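Local coordinates for protein putative alpha-L-fucosidase (Bacteroides thetaiotaomicron, PDB 4H41) that is a putative alpha-L-fucosidase with a TIM-barrel fold that may release fucose from host glycans, at residues L32-T37 with D306-F311; D57-H62 with F316-S321; K28-K33 with R334-I339. One frame throughout, in Å; residues are numbered along the deposited sequence.

Contact 1 (L32-T37 with D306-F311); sequences LKITGT and DKAITF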
ATOM      1  N   LEU B  32     -23.691  13.959 -10.371  1.00 17.10           N
ATOM      2  CA  LEU B  32     -24.678  12.958 -10.034  1.00 17.85           C
ATOM      3  C   LEU B  32     -24.285  12.333  -8.714  1.00 20.49           C
ATOM      4  O   LEU B  32     -23.155  11.861  -8.580  1.00 21.27           O
ATOM      5  CB  LEU B  32     -24.707  11.934 -11.169  1.00 18.66           C
ATOM      6  CG  LEU B  32     -25.681  10.785 -11.096  1.00 25.32           C
ATOM      7  CD1 LEU B  32     -27.100  11.256 -10.876  1.00 26.80           C
ATOM      8  CD2 LEU B  32     -25.598   9.984 -12.356  1.00 24.75           C
ATOM      9  N   LYS B  33     -25.194  12.302  -7.745  1.00 16.97           N
ATOM     10  CA  LYS B  33     -24.865  11.719  -6.449  1.00 17.01           C
ATOM     11  C   LYS B  33     -24.752  10.223  -6.567  1.00 19.48           C
ATOM     12  O   LYS B  33     -25.553   9.601  -7.300  1.00 19.06           O
ATOM     13  CB  LYS B  33     -25.928  12.061  -5.415  1.00 20.16           C
ATOM     14  CG  LYS B  33     -25.981  13.550  -5.080  1.00 26.41           C
ATOM     15  CD  LYS B  33     -27.161  13.874  -4.135  1.00 34.44           C
ATOM     16  CE  LYS B  33     -27.430  15.359  -4.014  1.00 35.89           C
ATOM     17  NZ  LYS B  33     -28.796  15.657  -3.476  1.00 30.88           N
ATOM     18  N   ILE B  34     -23.880   9.630  -5.734  1.00 16.36           N
ATOM     19  CA  ILE B  34     -23.714   8.166  -5.652  1.00 15.39           C
ATOM     20  C   ILE B  34     -24.855   7.618  -4.796  1.00 17.12           C
ATOM     21  O   ILE B  34     -25.009   8.011  -3.637  1.00 19.90           O
ATOM     22  CB  ILE B  34     -22.305   7.811  -5.094  1.00 17.97           C
ATOM     23  CG1 ILE B  34     -21.241   8.140  -6.165  1.00 18.83           C
ATOM     24  CG2 ILE B  34     -22.222   6.322  -4.741  1.00 17.79           C
ATOM     25  CD1 ILE B  34     -19.878   8.231  -5.644  1.00 20.78           C
ATOM     26  N   THR B  35     -25.675   6.773  -5.360  1.00 14.31           N
ATOM     27  CA  THR B  35     -26.806   6.201  -4.636  1.00 16.19           C
ATOM     28  C   THR B  35     -26.743   4.670  -4.576  1.00 19.90           C
ATOM     29  O   THR B  35     -27.657   4.044  -4.069  1.00 18.39           O
ATOM     30  CB  THR B  35     -28.136   6.671  -5.232  1.00 22.05           C
ATOM     31  OG1 THR B  35     -28.194   6.226  -6.587  1.00 20.19           O
ATOM     32  CG2 THR B  35     -28.348   8.180  -5.077  1.00 23.68           C
ATOM     33  N   GLY B  36     -25.650   4.091  -5.026  1.00 18.08           N
ATOM     34  CA  GLY B  36     -25.402   2.667  -4.902  1.00 17.37           C
ATOM     35  C   GLY B  36     -23.943   2.368  -4.704  1.00 18.46           C
ATOM     36  O   GLY B  36     -23.062   3.157  -5.083  1.00 16.72           O
ATOM     37  N   THR B  37     -23.646   1.222  -4.041  1.00 15.77           N
ATOM     38  CA  THR B  37     -22.279   0.781  -3.911  1.00 16.24           C
ATOM     39  C   THR B  37     -22.205  -0.699  -4.038  1.00 18.16           C
ATOM     40  O   THR B  37     -23.127  -1.421  -3.626  1.00 17.20           O
ATOM     41  CB  THR B  37     -21.626   1.224  -2.586  1.00 20.81           C
ATOM     42  OG1 THR B  37     -20.244   0.824  -2.582  1.00 18.37           O
ATOM     43  CG2 THR B  37     -22.326   0.689  -1.381  1.00 18.84           C
ATOM     44  N   ASP B 306     -28.695   8.244 -15.363  1.00 18.66           N
ATOM     45  CA  ASP B 306     -29.805   7.906 -14.479  1.00 18.67           C
ATOM     46  C   ASP B 306     -29.378   7.636 -13.085  1.00 21.81           C
ATOM     47  O   ASP B 306     -30.180   7.842 -12.203  1.00 23.28           O
ATOM     48  CB  ASP B 306     -30.558   6.645 -15.007  1.00 21.29           C
ATOM     49  CG  ASP B 306     -31.009   6.810 -16.426  1.00 39.34           C
ATOM     50  OD1 ASP B 306     -31.610   7.849 -16.728  1.00 39.25           O
ATOM     51  OD2 ASP B 306     -30.644   5.971 -17.262  1.00 32.40           O
ATOM     52  N   LYS B 307     -28.216   7.024 -12.878  1.00 18.25           N
ATOM     53  CA  LYS B 307     -27.749   6.663 -11.548  1.00 17.87           C
ATOM     54  C   LYS B 307     -26.259   6.545 -11.492  1.00 20.60           C
ATOM     55  O   LYS B 307     -25.612   6.169 -12.477  1.00 17.64           O
ATOM     56  CB  LYS B 307     -28.363   5.295 -11.119  1.00 16.78           C
ATOM     57  CG  LYS B 307     -28.247   4.942  -9.625  1.00 18.99           C
ATOM     58  CD  LYS B 307     -28.815   3.528  -9.346  1.00 20.16           C
ATOM     59  CE  LYS B 307     -28.944   3.154  -7.881  1.00 19.99           C
ATOM     60  NZ  LYS B 307     -29.857   4.049  -7.139  1.00 24.78           N
ATOM     61  N   ALA B 308     -25.684   6.869 -10.324  1.00 17.26           N
ATOM     62  CA  ALA B 308     -24.253   6.644 -10.088  1.00 16.61           C
ATOM     63  C   ALA B 308     -24.119   5.630  -8.968  1.00 18.52           C
ATOM     64  O   ALA B 308     -24.742   5.759  -7.913  1.00 16.88           O
ATOM     65  CB  ALA B 308     -23.513   7.920  -9.747  1.00 17.33           C
ATOM     66  N   ILE B 309     -23.314   4.624  -9.203  1.00 15.08           N
ATOM     67  CA  ILE B 309     -22.941   3.642  -8.193  1.00 15.40           C
ATOM     68  C   ILE B 309     -21.428   3.751  -8.061  1.00 16.67           C
ATOM     69  O   ILE B 309     -20.790   4.388  -8.899  1.00 17.43           O
ATOM     70  CB  ILE B 309     -23.437   2.213  -8.529  1.00 18.51           C
ATOM     71  CG1 ILE B 309     -22.673   1.610  -9.738  1.00 17.12           C
ATOM     72  CG2 ILE B 309     -24.962   2.235  -8.758  1.00 19.13           C
ATOM     73  CD1 ILE B 309     -23.052   0.150 -10.040  1.00 23.08           C
ATOM     74  N   THR B 310     -20.827   3.112  -7.054  1.00 15.08           N
ATOM     75  CA  THR B 310     -19.381   3.141  -6.930  1.00 13.95           C
ATOM     76  C   THR B 310     -18.815   1.809  -6.515  1.00 18.15           C
ATOM     77  O   THR B 310     -19.408   1.095  -5.701  1.00 16.70           O
ATOM     78  CB  THR B 310     -18.950   4.234  -5.880  1.00 17.08           C
ATOM     79  OG1 THR B 310     -17.522   4.373  -5.848  1.00 18.84           O
ATOM     80  CG2 THR B 310     -19.418   3.919  -4.449  1.00 15.22           C
ATOM     81  N   PHE B 311     -17.656   1.508  -7.058  1.00 15.30           N
ATOM     82  CA  PHE B 311     -16.713   0.524  -6.523  1.00 14.28           C
ATOM     83  C   PHE B 311     -15.677   1.405  -5.810  1.00 17.97           C
ATOM     84  O   PHE B 311     -14.906   2.082  -6.486  1.00 14.95           O
ATOM     85  CB  PHE B 311     -16.091  -0.368  -7.590  1.00 15.74           C
ATOM     86  CG  PHE B 311     -15.287  -1.486  -6.971  1.00 16.62           C
ATOM     87  CD1 PHE B 311     -13.998  -1.264  -6.517  1.00 16.62           C
ATOM     88  CD2 PHE B 311     -15.881  -2.708  -6.683  1.00 17.76           C
ATOM     89  CE1 PHE B 311     -13.303  -2.238  -5.826  1.00 17.16           C
ATOM     90  CE2 PHE B 311     -15.177  -3.699  -6.007  1.00 19.54           C
ATOM     91  CZ  PHE B 311     -13.886  -3.460  -5.591  1.00 17.57           C
TER
HETATM   92  O   HOH W   1     -27.387   8.202  -8.374  1.00 16.30           O

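Contact 2 (D57-H62 with F316-S321); sequences DLDFQH and FMSPQS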
ATOM      1  N   ASP B  57     -22.813  -3.445   9.906  1.00 18.17           N
ATOM      2  CA  ASP B  57     -23.975  -2.658  10.326  1.00 18.01           C
ATOM      3  C   ASP B  57     -23.614  -1.171  10.393  1.00 20.97           C
ATOM      4  O   ASP B  57     -24.346  -0.318   9.876  1.00 19.47           O
ATOM      5  CB  ASP B  57     -24.487  -3.139  11.680  1.00 20.74           C
ATOM      6  CG  ASP B  57     -25.567  -2.234  12.236  1.00 27.06           C
ATOM      7  OD1 ASP B  57     -26.722  -2.341  11.772  1.00 27.04           O
ATOM      8  OD2 ASP B  57     -25.232  -1.348  13.043  1.00 29.10           O
ATOM      9  N   LEU B  58     -22.486  -0.864  10.995  1.00 17.22           N
ATOM     10  CA  LEU B  58     -22.030   0.532  11.074  1.00 17.66           C
ATOM     11  C   LEU B  58     -21.747   1.106   9.669  1.00 20.17           C
ATOM     12  O   LEU B  58     -22.094   2.253   9.390  1.00 19.44           O
ATOM     13  CB  LEU B  58     -20.790   0.611  11.959  1.00 17.63           C
ATOM     14  CG  LEU B  58     -20.095   1.966  12.079  1.00 25.02           C
ATOM     15  CD1 LEU B  58     -21.040   3.003  12.690  1.00 28.81           C
ATOM     16  CD2 LEU B  58     -18.811   1.856  12.940  1.00 29.69           C
ATOM     17  N   ASP B  59     -21.177   0.301   8.763  1.00 17.13           N
ATOM     18  CA  ASP B  59     -20.944   0.807   7.410  1.00 16.66           C
ATOM     19  C   ASP B  59     -22.235   1.089   6.690  1.00 18.00           C
ATOM     20  O   ASP B  59     -22.314   2.101   5.978  1.00 19.03           O
ATOM     21  CB  ASP B  59     -20.066  -0.127   6.537  1.00 16.57           C
ATOM     22  CG  ASP B  59     -18.925   0.672   5.964  1.00 21.68           C
ATOM     23  OD1 ASP B  59     -18.318   1.447   6.718  1.00 19.30           O
ATOM     24  OD2 ASP B  59     -18.661   0.545   4.746  1.00 16.87           O
ATOM     25  N   PHE B  60     -23.257   0.277   6.898  1.00 16.48           N
ATOM     26  CA  PHE B  60     -24.555   0.536   6.264  1.00 15.47           C
ATOM     27  C   PHE B  60     -25.131   1.867   6.778  1.00 18.37           C
ATOM     28  O   PHE B  60     -25.794   2.593   6.024  1.00 18.87           O
ATOM     29  CB  PHE B  60     -25.519  -0.616   6.488  1.00 17.66           C
ATOM     30  CG  PHE B  60     -25.479  -1.670   5.393  1.00 18.36           C
ATOM     31  CD1 PHE B  60     -24.336  -2.449   5.194  1.00 20.83           C
ATOM     32  CD2 PHE B  60     -26.587  -1.901   4.583  1.00 20.70           C
ATOM     33  CE1 PHE B  60     -24.288  -3.418   4.187  1.00 22.15           C
ATOM     34  CE2 PHE B  60     -26.554  -2.904   3.603  1.00 23.21           C
ATOM     35  CZ  PHE B  60     -25.419  -3.683   3.444  1.00 21.85           C
ATOM     36  N   GLN B  61     -24.889   2.201   8.059  1.00 18.55           N
ATOM     37  CA  GLN B  61     -25.297   3.492   8.617  1.00 17.78           C
ATOM     38  C   GLN B  61     -24.565   4.656   7.927  1.00 22.94           C
ATOM     39  O   GLN B  61     -25.212   5.661   7.601  1.00 20.36           O
ATOM     40  CB  GLN B  61     -25.029   3.553  10.117  1.00 19.02           C
ATOM     41  CG  GLN B  61     -25.859   2.591  10.955  1.00 22.61           C
ATOM     42  CD  GLN B  61     -25.460   2.697  12.388  1.00 32.70           C
ATOM     43  OE1 GLN B  61     -25.470   3.798  12.948  1.00 34.25           O
ATOM     44  NE2 GLN B  61     -25.161   1.574  13.040  1.00 29.81           N
ATOM     45  N   HIS B  62     -23.248   4.495   7.651  1.00 18.98           N
ATOM     46  CA  HIS B  62     -22.458   5.538   6.961  1.00 18.70           C
ATOM     47  C   HIS B  62     -22.983   5.699   5.530  1.00 22.05           C
ATOM     48  O   HIS B  62     -23.056   6.814   5.016  1.00 20.73           O
ATOM     49  CB  HIS B  62     -20.920   5.231   6.941  1.00 18.41           C
ATOM     50  CG  HIS B  62     -20.240   5.219   8.287  1.00 21.36           C
ATOM     51  ND1 HIS B  62     -20.406   6.259   9.192  1.00 24.07           N
ATOM     52  CD2 HIS B  62     -19.336   4.349   8.786  1.00 22.83           C
ATOM     53  CE1 HIS B  62     -19.656   5.952  10.243  1.00 24.13           C
ATOM     54  NE2 HIS B  62     -19.001   4.798  10.051  1.00 23.53           N
ATOM     55  N   PHE B 316     -13.130   2.625   0.062  1.00 12.97           N
ATOM     56  CA  PHE B 316     -12.655   3.870  -0.515  1.00 12.08           C
ATOM     57  C   PHE B 316     -13.395   5.141  -0.129  1.00 16.53           C
ATOM     58  O   PHE B 316     -12.840   6.203  -0.374  1.00 14.92           O
ATOM     59  CB  PHE B 316     -12.561   3.727  -2.029  1.00 11.85           C
ATOM     60  CG  PHE B 316     -11.661   2.561  -2.385  1.00 11.44           C
ATOM     61  CD1 PHE B 316     -10.303   2.605  -2.117  1.00 12.72           C
ATOM     62  CD2 PHE B 316     -12.179   1.402  -2.948  1.00 14.24           C
ATOM     63  CE1 PHE B 316      -9.466   1.529  -2.421  1.00 12.66           C
ATOM     64  CE2 PHE B 316     -11.330   0.327  -3.274  1.00 15.62           C
ATOM     65  CZ  PHE B 316      -9.993   0.387  -2.966  1.00 14.74           C
HETATM   66  N   MSE B 317     -14.568   5.070   0.507  1.00 13.49           N
HETATM   67  CA  MSE B 317     -15.279   6.258   0.968  1.00 12.72           C
HETATM   68  C   MSE B 317     -15.749   6.171   2.388  1.00 18.10           C
HETATM   69  O   MSE B 317     -16.337   7.123   2.870  1.00 19.43           O
HETATM   70  CB  MSE B 317     -16.493   6.550   0.066  1.00 14.04           C
HETATM   71  CG  MSE B 317     -16.161   6.667  -1.355  1.00 18.11           C
HETATM   72 SE   MSE B 317     -17.778   7.135  -2.423  0.75 23.57          SE
HETATM   73  CE  MSE B 317     -18.189   8.853  -1.567  1.00 20.57           C
ATOM     74  N   SER B 318     -15.512   5.088   3.082  1.00 15.47           N
ATOM     75  CA  SER B 318     -16.093   4.972   4.411  1.00 15.40           C
ATOM     76  C   SER B 318     -15.266   5.583   5.509  1.00 18.02           C
ATOM     77  O   SER B 318     -14.084   5.303   5.601  1.00 14.68           O
ATOM     78  CB  SER B 318     -16.289   3.505   4.759  1.00 16.75           C
ATOM     79  OG  SER B 318     -16.729   3.360   6.107  1.00 17.47           O
ATOM     80  N   PRO B 319     -15.904   6.244   6.493  1.00 15.95           N
ATOM     81  CA  PRO B 319     -15.168   6.649   7.708  1.00 14.41           C
ATOM     82  C   PRO B 319     -14.569   5.480   8.503  1.00 17.95           C
ATOM     83  O   PRO B 319     -13.640   5.672   9.289  1.00 16.21           O
ATOM     84  CB  PRO B 319     -16.278   7.336   8.564  1.00 17.19           C
ATOM     85  CG  PRO B 319     -17.265   7.806   7.588  1.00 20.96           C
ATOM     86  CD  PRO B 319     -17.299   6.721   6.517  1.00 18.22           C
ATOM     87  N   GLN B 320     -15.054   4.248   8.264  1.00 14.76           N
ATOM     88  CA  GLN B 320     -14.556   3.056   8.935  1.00 13.31           C
ATOM     89  C   GLN B 320     -13.429   2.363   8.187  1.00 16.72           C
ATOM     90  O   GLN B 320     -12.792   1.455   8.747  1.00 17.29           O
ATOM     91  CB  GLN B 320     -15.738   2.076   9.072  1.00 14.62           C
ATOM     92  CG  GLN B 320     -15.487   0.966  10.064  1.00 21.10           C
ATOM     93  CD  GLN B 320     -16.713   0.124  10.329  1.00 28.04           C
ATOM     94  OE1 GLN B 320     -16.755  -0.561  11.332  1.00 22.92           O
ATOM     95  NE2 GLN B 320     -17.719   0.092   9.434  1.00 18.87           N
ATOM     96  N   SER B 321     -13.132   2.776   6.958  1.00 14.15           N
ATOM     97  CA  SER B 321     -12.088   2.113   6.195  1.00 13.86           C
ATOM     98  C   SER B 321     -10.713   2.190   6.866  1.00 16.58           C
ATOM     99  O   SER B 321     -10.326   3.228   7.410  1.00 15.04           O
ATOM    100  CB  SER B 321     -11.950   2.710   4.799  1.00 15.52           C
ATOM    101  OG  SER B 321     -10.936   2.016   4.089  1.00 13.09           O
TER

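Contact 3 (K28-K33 with R334-I339); sequences KNNGLK and REYFEI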
ATOM      1  N   LYS B  28     -21.414  23.952  -6.368  1.00 20.63           N
ATOM      2  CA  LYS B  28     -21.691  22.793  -5.520  1.00 17.74           C
ATOM      3  C   LYS B  28     -22.855  21.966  -6.100  1.00 20.97           C
ATOM      4  O   LYS B  28     -23.612  22.442  -6.947  1.00 19.11           O
ATOM      5  CB  LYS B  28     -21.985  23.228  -4.089  1.00 19.88           C
ATOM      6  CG  LYS B  28     -23.335  23.952  -3.951  1.00 26.46           C
ATOM      7  CD  LYS B  28     -23.430  24.814  -2.722  1.00 36.37           C
ATOM      8  CE  LYS B  28     -24.802  25.468  -2.668  1.00 37.53           C
ATOM      9  NZ  LYS B  28     -25.025  26.219  -1.405  1.00 38.80           N
ATOM     10  N   ASN B  29     -22.964  20.731  -5.652  1.00 16.86           N
ATOM     11  CA  ASN B  29     -24.011  19.771  -6.061  1.00 17.57           C
ATOM     12  C   ASN B  29     -24.192  19.763  -7.563  1.00 19.94           C
ATOM     13  O   ASN B  29     -25.307  19.790  -8.054  1.00 21.18           O
ATOM     14  CB  ASN B  29     -25.363  20.087  -5.368  1.00 19.04           C
ATOM     15  CG  ASN B  29     -26.378  18.984  -5.583  1.00 26.98           C
ATOM     16  OD1 ASN B  29     -26.004  17.810  -5.784  1.00 22.54           O
ATOM     17  ND2 ASN B  29     -27.650  19.335  -5.608  1.00 20.75           N
ATOM     18  N   ASN B  30     -23.097  19.660  -8.304  1.00 16.41           N
ATOM     19  CA  ASN B  30     -23.142  19.753  -9.759  1.00 16.13           C
ATOM     20  C   ASN B  30     -22.702  18.466 -10.419  1.00 18.86           C
ATOM     21  O   ASN B  30     -22.368  18.470 -11.588  1.00 18.98           O
ATOM     22  CB  ASN B  30     -22.276  20.957 -10.166  1.00 16.67           C
ATOM     23  CG  ASN B  30     -22.320  21.321 -11.632  1.00 27.45           C
ATOM     24  OD1 ASN B  30     -23.367  21.290 -12.264  1.00 22.73           O
ATOM     25  ND2 ASN B  30     -21.221  21.800 -12.163  1.00 21.17           N
ATOM     26  N   GLY B  31     -22.824  17.348  -9.705  1.00 17.19           N
ATOM     27  CA  GLY B  31     -22.538  16.021 -10.219  1.00 16.65           C
ATOM     28  C   GLY B  31     -23.653  15.088  -9.792  1.00 20.21           C
ATOM     29  O   GLY B  31     -24.472  15.397  -8.938  1.00 17.83           O
ATOM     30  N   LEU B  32     -23.691  13.959 -10.371  1.00 17.10           N
ATOM     31  CA  LEU B  32     -24.678  12.958 -10.034  1.00 17.85           C
ATOM     32  C   LEU B  32     -24.285  12.333  -8.714  1.00 20.49           C
ATOM     33  O   LEU B  32     -23.155  11.861  -8.580  1.00 21.27           O
ATOM     34  CB  LEU B  32     -24.707  11.934 -11.169  1.00 18.66           C
ATOM     35  CG  LEU B  32     -25.681  10.785 -11.096  1.00 25.32           C
ATOM     36  CD1 LEU B  32     -27.100  11.256 -10.876  1.00 26.80           C
ATOM     37  CD2 LEU B  32     -25.598   9.984 -12.356  1.00 24.75           C
ATOM     38  N   LYS B  33     -25.194  12.302  -7.745  1.00 16.97           N
ATOM     39  CA  LYS B  33     -24.865  11.719  -6.449  1.00 17.01           C
ATOM     40  C   LYS B  33     -24.752  10.223  -6.567  1.00 19.48           C
ATOM     41  O   LYS B  33     -25.553   9.601  -7.300  1.00 19.06           O
ATOM     42  CB  LYS B  33     -25.928  12.061  -5.415  1.00 20.16           C
ATOM     43  CG  LYS B  33     -25.981  13.550  -5.080  1.00 26.41           C
ATOM     44  CD  LYS B  33     -27.161  13.874  -4.135  1.00 34.44           C
ATOM     45  CE  LYS B  33     -27.430  15.359  -4.014  1.00 35.89           C
ATOM     46  NZ  LYS B  33     -28.796  15.657  -3.476  1.00 30.88           N
ATOM     47  N   ARG B 334     -19.408  15.021   1.284  1.00 16.71           N
ATOM     48  CA  ARG B 334     -20.529  15.633   1.989  1.00 14.77           C
ATOM     49  C   ARG B 334     -20.534  17.132   1.884  1.00 19.51           C
ATOM     50  O   ARG B 334     -21.610  17.744   1.839  1.00 17.85           O
ATOM     51  CB  ARG B 334     -20.521  15.247   3.480  1.00 17.44           C
ATOM     52  CG  ARG B 334     -20.929  13.803   3.729  1.00 19.22           C
ATOM     53  CD  ARG B 334     -21.543  13.621   5.087  1.00 25.44           C
ATOM     54  NE  ARG B 334     -20.607  14.023   6.128  1.00 29.70           N
ATOM     55  CZ  ARG B 334     -20.715  15.097   6.912  1.00 40.10           C
ATOM     56  NH1 ARG B 334     -21.740  15.932   6.777  1.00 40.11           N
ATOM     57  NH2 ARG B 334     -19.809  15.334   7.844  1.00 38.91           N
ATOM     58  N   GLU B 335     -19.345  17.752   1.900  1.00 15.62           N
ATOM     59  CA  GLU B 335     -19.268  19.195   1.770  1.00 16.62           C
ATOM     60  C   GLU B 335     -19.749  19.678   0.382  1.00 18.97           C
ATOM     61  O   GLU B 335     -20.541  20.603   0.269  1.00 18.77           O
ATOM     62  CB  GLU B 335     -17.819  19.668   2.035  1.00 19.00           C
ATOM     63  CG  GLU B 335     -17.515  19.635   3.513  1.00 30.66           C
ATOM     64  CD  GLU B 335     -16.094  19.966   3.921  1.00 50.18           C
ATOM     65  OE1 GLU B 335     -15.253  20.158   3.016  1.00 28.03           O
ATOM     66  OE2 GLU B 335     -15.792  19.901   5.136  1.00 38.58           O
ATOM     67  N   TYR B 336     -19.318  19.017  -0.662  1.00 14.52           N
ATOM     68  CA  TYR B 336     -19.694  19.355  -2.043  1.00 14.32           C
ATOM     69  C   TYR B 336     -21.159  19.144  -2.314  1.00 18.62           C
ATOM     70  O   TYR B 336     -21.748  19.953  -3.027  1.00 18.80           O
ATOM     71  CB  TYR B 336     -18.837  18.517  -2.999  1.00 14.03           C
ATOM     72  CG  TYR B 336     -19.164  18.673  -4.465  1.00 16.26           C
ATOM     73  CD1 TYR B 336     -18.680  19.751  -5.202  1.00 18.81           C
ATOM     74  CD2 TYR B 336     -19.977  17.756  -5.118  1.00 17.73           C
ATOM     75  CE1 TYR B 336     -18.980  19.889  -6.561  1.00 19.34           C
ATOM     76  CE2 TYR B 336     -20.309  17.906  -6.469  1.00 18.72           C
ATOM     77  CZ  TYR B 336     -19.763  18.935  -7.195  1.00 20.66           C
ATOM     78  OH  TYR B 336     -20.096  19.018  -8.526  1.00 18.91           O
ATOM     79  N   PHE B 337     -21.765  18.102  -1.714  1.00 17.47           N
ATOM     80  CA  PHE B 337     -23.157  17.771  -1.900  1.00 18.50           C
ATOM     81  C   PHE B 337     -24.059  18.297  -0.795  1.00 23.06           C
ATOM     82  O   PHE B 337     -25.253  18.031  -0.839  1.00 20.77           O
ATOM     83  CB  PHE B 337     -23.318  16.255  -2.034  1.00 19.32           C
ATOM     84  CG  PHE B 337     -22.936  15.787  -3.417  1.00 18.65           C
ATOM     85  CD1 PHE B 337     -23.654  16.212  -4.532  1.00 19.90           C
ATOM     86  CD2 PHE B 337     -21.920  14.878  -3.600  1.00 18.05           C
ATOM     87  CE1 PHE B 337     -23.332  15.749  -5.816  1.00 19.95           C
ATOM     88  CE2 PHE B 337     -21.558  14.454  -4.891  1.00 21.14           C
ATOM     89  CZ  PHE B 337     -22.256  14.906  -5.993  1.00 18.45           C
ATOM     90  N   GLU B 338     -23.514  19.040   0.158  1.00 18.36           N
ATOM     91  CA  GLU B 338     -24.225  19.660   1.270  1.00 20.46           C
ATOM     92  C   GLU B 338     -25.063  18.622   2.026  1.00 27.02           C
ATOM     93  O   GLU B 338     -26.229  18.837   2.330  1.00 25.71           O
ATOM     94  CB  GLU B 338     -25.071  20.847   0.776  1.00 21.98           C
ATOM     95  CG  GLU B 338     -24.183  21.946   0.245  1.00 27.08           C
ATOM     96  CD  GLU B 338     -24.925  23.247   0.036  1.00 42.55           C
ATOM     97  OE1 GLU B 338     -25.979  23.231  -0.630  1.00 40.61           O
ATOM     98  OE2 GLU B 338     -24.452  24.287   0.544  1.00 45.00           O
ATOM     99  N   ILE B 339     -24.427  17.483   2.335  1.00 22.63           N
ATOM    100  CA  ILE B 339     -25.085  16.390   3.059  1.00 21.30           C
ATOM    101  C   ILE B 339     -24.799  16.561   4.531  1.00 27.21           C
ATOM    102  O   ILE B 339     -23.627  16.571   4.932  1.00 25.95           O
ATOM    103  CB  ILE B 339     -24.596  15.026   2.533  1.00 22.09           C
ATOM    104  CG1 ILE B 339     -24.961  14.853   1.039  1.00 21.64           C
ATOM    105  CG2 ILE B 339     -25.192  13.889   3.383  1.00 24.91           C
ATOM    106  CD1 ILE B 339     -24.317  13.682   0.377  1.00 20.93           C
TER

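Contact 1 (L32-T37 with D306-F311)
Ala308 O takes two donors from the neighbouring strand: Thr35 N reaches it at 2.9 Å in a nearly straight bond (162° at the hydrogen), and Gly36 N adds a weak one from 3.5 Å. One step on, Thr310 N donates to Gly36 O at 3.0 Å, a bent bond whose donor stands above the carbonyl plane. Between Lys33 O and Ala308 N the link is made by a water, which accepts from Ala308 N at 2.9 Å, donates to Lys33 O and also bonds to Thr35 OG1. That hydroxyl is gripped again by Lys307 NZ, 2.8 Å away; the lysine chain runs extended and then folds at its last torsion (chi4 61°), which turns the ammonium onto Thr35 OG1, while Asp69 supplies its salt-bridge partner. Apolar contacts flank these bonds. Leu32 CG sits 3.8 Å from Ala308 CB, and the CG2 methyls of Ile34 and Thr310 meet at 3.7 Å with the side chains at about a right angle. Thr37 and Thr310 lie side by side, their hydroxyls bonded to Phe313 N and Ala274 O respectively. Segments 34-37 and 307-310, whose axes are 44° apart, pair in parallel and close the eight-stranded TIM barrel.

Contact 2 (D57-H62 with F316-S321)
An ST turn at Ser318, which also starts the type I beta turn Ser318-Ser321, docks on Asp59 and its neighbours in helix 53-65, the helix that follows the first barrel strand. The turn lies in the loop that leads into the last helix, 324-337. Ser318 OG works in both directions. It accepts from Gln320 N at 2.9 Å, which makes the ST turn, and donates to Asp59 OD1 at 2.6 Å, coming in on the syn lone pair, facing OD2. With OG anti to its own backbone N (chi1 174°), the hydroxyl lies between the turn and the helix and serves both. Asp59 OD1 receives a second donor, Gln320 NE2, at 3.1 Å. OD1 lies in the plane of the Gln320 amide, but the NE2 donor meets it from above the carboxylate plane, the two flat groups being turned 43° apart. The extended glutamine chain reaches across to the helix, where OE1 comes within 3.6 Å of Leu58 CD2; NE2 also donates to Glu55 O, its stronger partner. Further along the helix, the ring of His62 has Pro319 over one face in a CH-pi contact, the proline CG 3.9 Å from the ring centroid and only 11° off the normal. Asp59 OD1 sits at the edge of the same imidazole, in its plane. Tyr330 of helix 324-337 touches Pro319 and bonds to His62 O. Ser318 OG and Gln320 NE2 on OD1, with Ser314 OG as the partner of OD2, thus fix the rotation of the Asp59 carboxylate, and the hydroxyl and amide dipoles would probably stabilise negative charge on it.

Contact 3 (K28-K33 with R334-I339)
Phe337 lies under the aliphatic chain of Lys33, whose CG stands 3.8 Å from the ring centroid over one face, displaced toward the rim; the two side chains run antiparallel past one another. Tyr336 CD2 lies over the centre of the opposite face, so the phenyl ring is sandwiched between them. Oxygens meet its edge: Asn29 OD1 lies in the ring plane 3.1 Å from Phe337 CD1, with the amide turned 75° to the ring, and Gly31 O comes within 3.3 Å of Phe337 CE1. These are contacts with the weakly positive C-H rim. The loop ahead of the first barrel strand here wraps round the C-terminal end of helix 324-337, the last helix of the TIM barrel. That end is closed by a Schellman motif in which Glu338 takes a positive phi of 53° and Ile339 N bonds back to Arg334 O at 2.9 Å. Glu338 N adds a weak bond to Glu335 O. Helical bonding leaves Tyr336 O available to the incoming loop, and Asn29 N donates to it at 3.0 Å while lying over the centre of the tyrosine ring. With its CG anti to the backbone N (chi1 176°), Tyr336 extends its hydroxyl to the loop, where Asn30 N donates to OH at 3.1 Å in a bent bond; Glu298 is a further, weak partner of this hydroxyl. At the surface, Lys28 NZ and Glu338 OE2 form a salt bridge of 2.8 Å, the ammonium approaching from above the carboxylate plane.

From the N terminus, the chain first lays residues 28-33 against the end of the last helix, so contact 3 closes a loop of some 300 residues spanning nearly the whole barrel. Leu32 and Lys33 are shared with contact 1, whose strand then pairs with 307-310, joins the barrel's first and last strands and closes a loop of some 270 residues. Helix 53-65 comes next and meets the loop 316-321 in contact 2, closing some 250 residues. Its segments alternate with those of contact 1, so these two cross, whereas contact 2 lies wholly within the span of contact 3. Contacts 1 and 2 also touch, Ile34 CD1 packing on selenomethionine Met317 SE at 4.0 Å.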